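PDB 3TQH: quinone oxidoreductase from Coxiella burnetii, which binds NADPH and probably uses it to reduce quinones, as a member of the medium-chain dehydrogenase/reductase superfamily. Local coordinates for residues V244-A249 with G265-F270; I158-G163 with D221-D226. All blocks are in the same frame, centred on the assembly; numbering follows the deposited sequence.

Both contacts sit at the C-terminal edge of the parallel sheet of the Rossmann-type domain, and both touch the same NADPH. From the N terminus, residues 158-163 come first, at the end of strand 155-158. Contact 2 closes when the chain returns with residues 221-226 at the end of strand 216-221, having passed through strands 179-184 and 199-202. Contact 1 follows in series. It opens at residues 244-249, after strand 239-243, and closes at residues 265-270, after strand 262-264. The loops neither nest nor cross. The two contacts meet where Val244 N bonds to Asp221 O and Thr248 OG1 to Gly225 N. Contact 2 borders chiefly the adenosine end of the cofactor; contact 1 holds the nicotinamide end.

Contact 1 (V244-A249 with G265-F270). With NDP (NADPH dihydro-nicotinamide-adenine-dinucleotide phosphate), chain B; SO4 (sulfate ion), chain C.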
loop_
_atom_site.group_PDB
_atom_site.type_symbol
_atom_site.label_atom_id
_atom_site.label_comp_id
_atom_site.label_asym_id
_atom_site.label_seq_id
_atom_site.Cartn_x
_atom_site.Cartn_y
_atom_site.Cartn_z
ATOM N N VAL A 244 -6.801 9.451 0.182
ATOM C CA VAL A 244 -5.726 8.622 0.740
ATOM C C VAL A 244 -4.297 9.176 0.541
ATOM O O VAL A 244 -3.473 9.054 1.450
ATOM C CB VAL A 244 -5.838 7.161 0.206
ATOM C CG1 VAL A 244 -4.653 6.302 0.646
ATOM C CG2 VAL A 244 -7.147 6.536 0.671
ATOM N N PRO A 245 -3.990 9.772 -0.634
ATOM C CA PRO A 245 -2.670 10.395 -0.736
ATOM C C PRO A 245 -2.562 11.569 0.219
ATOM O O PRO A 245 -3.441 12.437 0.244
ATOM C CB PRO A 245 -2.590 10.856 -2.199
ATOM C CG PRO A 245 -3.635 10.075 -2.912
ATOM C CD PRO A 245 -4.724 9.844 -1.907
ATOM N N THR A 246 -1.497 11.578 1.012
ATOM C CA THR A 246 -1.373 12.502 2.134
ATOM C C THR A 246 -1.089 13.943 1.719
ATOM O O THR A 246 -1.485 14.874 2.415
ATOM C CB THR A 246 -0.251 12.040 3.091
ATOM O OG1 THR A 246 0.969 11.906 2.355
ATOM C CG2 THR A 246 -0.610 10.695 3.739
ATOM N N ILE A 247 -0.407 14.132 0.594
ATOM C CA ILE A 247 0.057 15.465 0.210
ATOM C C ILE A 247 -1.077 16.447 -0.121
ATOM O O ILE A 247 -0.939 17.642 0.129
ATOM C CB ILE A 247 1.048 15.400 -0.971
ATOM C CG1 ILE A 247 1.795 16.732 -1.110
ATOM C CG2 ILE A 247 0.334 15.028 -2.264
ATOM C CD1 ILE A 247 3.032 16.640 -1.962
ATOM N N THR A 248 -2.185 15.951 -0.678
ATOM C CA THR A 248 -3.337 16.805 -0.991
ATOM C C THR A 248 -4.551 16.516 -0.103
ATOM O O THR A 248 -5.643 16.996 -0.381
ATOM C CB THR A 248 -3.760 16.665 -2.470
ATOM O OG1 THR A 248 -4.025 15.287 -2.764
ATOM C CG2 THR A 248 -2.678 17.198 -3.394
ATOM N N ALA A 249 -4.358 15.747 0.968
ATOM C CA ALA A 249 -5.453 15.419 1.887
ATOM C C ALA A 249 -6.083 16.682 2.471
ATOM O O ALA A 249 -7.300 16.829 2.476
ATOM C CB ALA A 249 -4.960 14.515 3.006
ATOM N N GLY A 265 -8.809 12.305 5.693
ATOM C CA GLY A 265 -7.546 11.788 5.198
ATOM C C GLY A 265 -7.411 10.356 5.682
ATOM O O GLY A 265 -8.336 9.799 6.279
ATOM N N LEU A 266 -6.258 9.754 5.422
ATOM C CA LEU A 266 -5.950 8.431 5.940
ATOM C C LEU A 266 -4.449 8.290 6.121
ATOM O O LEU A 266 -3.680 8.574 5.198
ATOM C CB LEU A 266 -6.452 7.337 4.996
ATOM C CG LEU A 266 -6.522 5.942 5.629
ATOM C CD1 LEU A 266 -7.845 5.774 6.360
ATOM C CD2 LEU A 266 -6.347 4.839 4.596
ATOM N N LEU A 267 -4.048 7.872 7.323
ATOM C CA LEU A 267 -2.688 7.421 7.595
ATOM C C LEU A 267 -2.761 5.961 8.024
ATOM O O LEU A 267 -3.270 5.644 9.108
ATOM C CB LEU A 267 -2.045 8.260 8.698
ATOM C CG LEU A 267 -1.602 9.675 8.306
ATOM C CD1 LEU A 267 -1.397 10.530 9.550
ATOM C CD2 LEU A 267 -0.334 9.636 7.452
ATOM N N LYS A 268 -2.275 5.077 7.154
ATOM C CA LYS A 268 -2.242 3.643 7.417
ATOM C C LYS A 268 -1.548 3.346 8.741
ATOM O O LYS A 268 -0.420 3.778 8.966
ATOM C CB LYS A 268 -1.512 2.914 6.280
ATOM C CG LYS A 268 -1.254 1.418 6.542
ATOM C CD LYS A 268 0.092 0.975 5.984
ATOM C CE LYS A 268 1.274 1.489 6.794
ATOM N NZ LYS A 268 2.510 1.624 5.947
ATOM N N GLN A 269 -2.236 2.611 9.608
ATOM C CA GLN A 269 -1.664 2.142 10.863
ATOM C C GLN A 269 -1.520 0.623 10.828
ATOM O O GLN A 269 -2.332 -0.067 10.206
ATOM C CB GLN A 269 -2.565 2.531 12.038
ATOM C CG GLN A 269 -2.723 4.023 12.261
ATOM C CD GLN A 269 -3.672 4.327 13.409
ATOM O OE1 GLN A 269 -3.539 3.775 14.505
ATOM N NE2 GLN A 269 -4.638 5.206 13.164
ATOM N N PHE A 270 -0.498 0.102 11.501
ATOM C CA PHE A 270 -0.362 -1.343 11.636
ATOM C C PHE A 270 -1.394 -1.885 12.623
ATOM O O PHE A 270 -1.471 -1.425 13.763
ATOM C CB PHE A 270 1.040 -1.756 12.078
ATOM C CG PHE A 270 1.308 -3.224 11.885
ATOM C CD1 PHE A 270 1.672 -3.713 10.634
ATOM C CD2 PHE A 270 1.144 -4.120 12.932
ATOM C CE1 PHE A 270 1.896 -5.063 10.433
ATOM C CE2 PHE A 270 1.373 -5.484 12.743
ATOM C CZ PHE A 270 1.747 -5.955 11.488
HETATM P PA NDP B . -0.654 2.371 -7.530
HETATM O O1A NDP B . 0.572 2.869 -8.183
HETATM O O2A NDP B . -0.592 0.915 -7.301
HETATM O O5B NDP B . -1.939 2.699 -8.438
HETATM C C5B NDP B . -1.843 2.552 -9.842
HETATM C C4B NDP B . -3.228 2.622 -10.464
HETATM O O4B NDP B . -3.645 3.970 -10.526
HETATM C C3B NDP B . -3.301 2.090 -11.890
HETATM O O3B NDP B . -3.984 0.855 -11.901
HETATM C C2B NDP B . -4.045 3.162 -12.681
HETATM O O2B NDP B . -5.128 2.645 -13.423
HETATM C C1B NDP B . -4.547 4.103 -11.600
HETATM N N9A NDP B . -4.613 5.518 -11.997
HETATM C C8A NDP B . -3.561 6.329 -12.346
HETATM N N7A NDP B . -4.040 7.561 -12.614
HETATM C C5A NDP B . -5.377 7.549 -12.441
HETATM C C6A NDP B . -6.337 8.540 -12.590
HETATM N N6A NDP B . -5.973 9.754 -12.968
HETATM N N1A NDP B . -7.661 8.247 -12.349
HETATM C C2A NDP B . -8.019 6.966 -11.954
HETATM N N3A NDP B . -7.062 5.979 -11.798
HETATM C C4A NDP B . -5.755 6.271 -12.046
HETATM O O3 NDP B . -0.930 3.170 -6.159
HETATM P PN NDP B . -1.484 2.556 -4.772
HETATM O O1N NDP B . -0.409 1.768 -4.132
HETATM O O2N NDP B . -2.813 1.947 -4.930
HETATM O O5D NDP B . -1.652 3.918 -3.936
HETATM C C5D NDP B . -2.435 4.995 -4.415
HETATM C C4D NDP B . -2.085 6.266 -3.649
HETATM O O4D NDP B . -2.368 6.100 -2.273
HETATM C C3D NDP B . -0.607 6.604 -3.773
HETATM O O3D NDP B . -0.461 7.981 -4.036
HETATM C C2D NDP B . -0.023 6.219 -2.430
HETATM O O2D NDP B . 1.110 6.996 -2.084
HETATM C C1D NDP B . -1.222 6.420 -1.498
HETATM N N1N NDP B . -1.203 5.608 -0.259
HETATM C C2N NDP B . -1.415 6.258 0.931
HETATM C C3N NDP B . -1.360 5.598 2.157
HETATM C C7N NDP B . -1.595 6.323 3.449
HETATM O O7N NDP B . -1.510 5.596 4.657
HETATM N N7N NDP B . -1.867 7.627 3.436
HETATM C C4N NDP B . -1.054 4.127 2.156
HETATM C C5N NDP B . -0.844 3.476 0.826
HETATM C C6N NDP B . -0.935 4.259 -0.321
HETATM P P2B NDP B . -5.074 2.561 -15.031
HETATM O O1X NDP B . -6.228 1.708 -15.496
HETATM O O2X NDP B . -3.782 1.919 -15.474
HETATM O O3X NDP B . -5.192 3.921 -15.662
HETATM S S SO4 C . 1.615 8.876 0.814
HETATM O O1 SO4 C . 1.644 7.425 1.004
HETATM O O2 SO4 C . 0.247 9.341 0.604
HETATM O O3 SO4 C . 2.184 9.532 1.985
HETATM O O4 SO4 C . 2.424 9.231 -0.343
#
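The carboxamide nitrogen N7N of NADPH is gripped by two backbone carbonyls, one from each segment. Leu266 O accepts from it at 2.7 Å and Val244 O at 2.9 Å. Both bonds are clearly bent. On the other side of the amide, Lys268 N donates to O7N at 2.7 Å, and this bond is nearly straight at 164°. Three bonds therefore fix the rotation of the carboxamide. The two segments themselves are joined mainly through the cofactor, since their direct contacts are few and loose, and no hydrogen bond is made between them directly. Val244 CG1 lies against the nicotinamide ring, 3.3 Å from C2N. It gets there by standing anti to the backbone N (chi1 174°), which leaves CG2 to face Leu266 CD2. Thr246 CG2 reaches Leu267 CD2 at 3.9 Å, and this methyl also sits beyond the end of the amide, near N7N. Thr246 N and OG1 both bond a sulfate ion, probably from the crystallisation liquor, which Lys51 NZ holds as well. The site is the nicotinamide end of the NADPH pocket. Ala249 CB rests over Gly265 CA at the far end of the contact. Residues 244-249 link strand 239-243 to helix 249-258, and residues 265-270 lead from strand 262-264 toward helix 272-283. Helix 135-147 packs alongside, with Thr140 touching Val244, Leu266 and Lys268, and Ala144 touching Leu266.

Contact 2 (I158-G163 with D221-D226); sequences IHAGAG and DLVGGD. With NDP (NADPH dihydro-nicotinamide-adenine-dinucleotide phosphate), chain B.
Leu222 fits into the bend of the chain at Ile158, His159 and Ala160. Its CD1 comes within 3.4 Å of His159 O and also meets Ile158 CG2 at 4.0 Å. The Ile158 and Leu222 side chains lie side by side and point the same way. Leu222 CB covers the next step of the bend, against Ala160 CB. Val223 makes the second bump. Its CG2 stands anti to its own carbonyl carbon and enters the angle between His159 CB and Ala160 CB, 3.9 Å from the latter. The same methyl lies over the face of the adenine, 3.8 Å from N1A. Ala160 CB is wedged between protein and cofactor, and it lies 3.5 Å from O4B of the adenosine ribose. Past it, the type I turn from Ala160 to Gly163 brings Ala162 and Gly163 alongside the adenosine ribose. Gly163 lies close against the cofactor, its N 3.3 Å from O3B. Gly161 and Gly163 fit the glycine-rich pattern of a Rossmann-type dinucleotide site.

Asp221 closes the other end. Its carboxylate plane stands 83° from the His159 ring, and OD1 approaches CD2 obliquely. OD1 takes two backbone bonds from one face of the carboxylate. Gly224 N gives a nearly straight bond of 2.8 Å on the syn side, while Val223 N comes from above the plane. These bonds form an Asx turn and its longer Asx motif. OD2 bonds Ser243 OG; His159 ND1 bonds Thr183 OG1 and NE2 bonds Ser231 OG. The imidazole and the carboxylate thus have their partners within the segment or in neighbouring parts of the domain. The two segments meet mainly through aliphatic groups, and the carboxylate fixes the turn that presents Val223 to the adenine.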
loop_
_atom_site.group_PDB
_atom_site.type_symbol
_atom_site.label_atom_id
_atom_site.label_comp_id
_atom_site.label_asym_id
_atom_site.label_seq_id
_atom_site.Cartn_x
_atom_site.Cartn_y
_atom_site.Cartn_z
ATOM N N ILE A 158 -14.451 3.963 -5.977
ATOM C CA ILE A 158 -13.039 3.745 -5.677
ATOM C C ILE A 158 -12.215 4.159 -6.894
ATOM O O ILE A 158 -12.227 3.482 -7.918
ATOM C CB ILE A 158 -12.755 2.251 -5.351
ATOM C CG1 ILE A 158 -13.647 1.771 -4.196
ATOM C CG2 ILE A 158 -11.293 2.034 -5.021
ATOM C CD1 ILE A 158 -13.369 0.362 -3.727
ATOM N N HIS A 159 -11.519 5.286 -6.791
ATOM C CA HIS A 159 -10.629 5.726 -7.857
ATOM C C HIS A 159 -9.406 4.817 -7.932
ATOM O O HIS A 159 -8.976 4.259 -6.924
ATOM C CB HIS A 159 -10.161 7.166 -7.634
ATOM C CG HIS A 159 -11.189 8.197 -7.974
ATOM N ND1 HIS A 159 -11.555 8.479 -9.272
ATOM C CD2 HIS A 159 -11.909 9.032 -7.189
ATOM C CE1 HIS A 159 -12.467 9.433 -9.272
ATOM N NE2 HIS A 159 -12.698 9.787 -8.021
ATOM N N ALA A 160 -8.840 4.688 -9.129
ATOM C CA ALA A 160 -7.612 3.924 -9.316
ATOM C C ALA A 160 -7.794 2.483 -8.859
ATOM O O ALA A 160 -6.969 1.951 -8.122
ATOM C CB ALA A 160 -6.460 4.580 -8.566
ATOM N N GLY A 161 -8.876 1.860 -9.322
ATOM C CA GLY A 161 -9.272 0.536 -8.857
ATOM C C GLY A 161 -8.334 -0.601 -9.208
ATOM O O GLY A 161 -8.336 -1.621 -8.531
ATOM N N ALA A 162 -7.533 -0.436 -10.257
ATOM C CA ALA A 162 -6.679 -1.518 -10.759
ATOM C C ALA A 162 -5.330 -1.613 -10.044
ATOM O O ALA A 162 -4.591 -2.572 -10.249
ATOM C CB ALA A 162 -6.461 -1.365 -12.269
ATOM N N GLY A 163 -5.021 -0.631 -9.202
ATOM C CA GLY A 163 -3.704 -0.542 -8.567
ATOM C C GLY A 163 -3.556 -1.323 -7.276
ATOM O O GLY A 163 -4.399 -2.151 -6.928
ATOM N N ASP A 221 -10.791 7.889 -2.512
ATOM C CA ASP A 221 -9.979 8.622 -3.471
ATOM C C ASP A 221 -8.514 8.214 -3.327
ATOM O O ASP A 221 -7.837 8.608 -2.370
ATOM C CB ASP A 221 -10.137 10.130 -3.267
ATOM C CG ASP A 221 -9.102 10.930 -4.022
ATOM O OD1 ASP A 221 -8.744 10.521 -5.149
ATOM O OD2 ASP A 221 -8.638 11.967 -3.497
ATOM N N LEU A 222 -8.035 7.420 -4.280
ATOM C CA LEU A 222 -6.659 6.945 -4.267
ATOM C C LEU A 222 -5.769 7.696 -5.258
ATOM O O LEU A 222 -4.632 7.297 -5.479
ATOM C CB LEU A 222 -6.631 5.442 -4.542
ATOM C CG LEU A 222 -7.358 4.597 -3.486
ATOM C CD1 LEU A 222 -7.635 3.203 -4.012
ATOM C CD2 LEU A 222 -6.544 4.548 -2.188
ATOM N N VAL A 223 -6.281 8.787 -5.839
ATOM C CA VAL A 223 -5.495 9.635 -6.759
ATOM C C VAL A 223 -5.178 11.002 -6.142
ATOM O O VAL A 223 -4.063 11.497 -6.264
ATOM C CB VAL A 223 -6.218 9.840 -8.113
ATOM C CG1 VAL A 223 -5.385 10.722 -9.046
ATOM C CG2 VAL A 223 -6.511 8.494 -8.758
ATOM N N GLY A 224 -6.155 11.607 -5.484
ATOM C CA GLY A 224 -5.959 12.898 -4.844
ATOM C C GLY A 224 -5.891 14.024 -5.861
ATOM O O GLY A 224 -6.287 13.864 -7.026
ATOM N N GLY A 225 -5.376 15.167 -5.423
ATOM C CA GLY A 225 -5.284 16.333 -6.286
ATOM C C GLY A 225 -6.663 16.692 -6.798
ATOM O O GLY A 225 -7.638 16.637 -6.054
ATOM N N ASP A 226 -6.745 17.015 -8.082
ATOM C CA ASP A 226 -7.981 17.509 -8.679
ATOM C C ASP A 226 -9.051 16.429 -8.864
ATOM O O ASP A 226 -10.243 16.746 -8.888
ATOM C CB ASP A 226 -7.672 18.200 -10.009
ATOM C CG ASP A 226 -6.878 19.483 -9.822
ATOM O OD1 ASP A 226 -7.394 20.415 -9.153
ATOM O OD2 ASP A 226 -5.740 19.564 -10.342
HETATM P PA NDP B . -0.654 2.371 -7.530
HETATM O O1A NDP B . 0.572 2.869 -8.183
HETATM O O2A NDP B . -0.592 0.915 -7.301
HETATM O O5B NDP B . -1.939 2.699 -8.438
HETATM C C5B NDP B . -1.843 2.552 -9.842
HETATM C C4B NDP B . -3.228 2.622 -10.464
HETATM O O4B NDP B . -3.645 3.970 -10.526
HETATM C C3B NDP B . -3.301 2.090 -11.890
HETATM O O3B NDP B . -3.984 0.855 -11.901
HETATM C C2B NDP B . -4.045 3.162 -12.681
HETATM O O2B NDP B . -5.128 2.645 -13.423
HETATM C C1B NDP B . -4.547 4.103 -11.600
HETATM N N9A NDP B . -4.613 5.518 -11.997
HETATM C C8A NDP B . -3.561 6.329 -12.346
HETATM N N7A NDP B . -4.040 7.561 -12.614
HETATM C C5A NDP B . -5.377 7.549 -12.441
HETATM C C6A NDP B . -6.337 8.540 -12.590
HETATM N N6A NDP B . -5.973 9.754 -12.968
HETATM N N1A NDP B . -7.661 8.247 -12.349
HETATM C C2A NDP B . -8.019 6.966 -11.954
HETATM N N3A NDP B . -7.062 5.979 -11.798
HETATM C C4A NDP B . -5.755 6.271 -12.046
HETATM O O3 NDP B . -0.930 3.170 -6.159
HETATM P PN NDP B . -1.484 2.556 -4.772
HETATM O O1N NDP B . -0.409 1.768 -4.132
HETATM O O2N NDP B . -2.813 1.947 -4.930
HETATM O O5D NDP B . -1.652 3.918 -3.936
HETATM C C5D NDP B . -2.435 4.995 -4.415
HETATM C C4D NDP B . -2.085 6.266 -3.649
HETATM O O4D NDP B . -2.368 6.100 -2.273
HETATM C C3D NDP B . -0.607 6.604 -3.773
HETATM O O3D NDP B . -0.461 7.981 -4.036
HETATM C C2D NDP B . -0.023 6.219 -2.430
HETATM O O2D NDP B . 1.110 6.996 -2.084
HETATM C C1D NDP B . -1.222 6.420 -1.498
HETATM N N1N NDP B . -1.203 5.608 -0.259
HETATM C C2N NDP B . -1.415 6.258 0.931
HETATM C C3N NDP B . -1.360 5.598 2.157
HETATM C C7N NDP B . -1.595 6.323 3.449
HETATM O O7N NDP B . -1.510 5.596 4.657
HETATM N N7N NDP B . -1.867 7.627 3.436
HETATM C C4N NDP B . -1.054 4.127 2.156
HETATM C C5N NDP B . -0.844 3.476 0.826
HETATM C C6N NDP B . -0.935 4.259 -0.321
HETATM P P2B NDP B . -5.074 2.561 -15.031
HETATM O O1X NDP B . -6.228 1.708 -15.496
HETATM O O2X NDP B . -3.782 1.919 -15.474
HETATM O O3X NDP B . -5.192 3.921 -15.662
#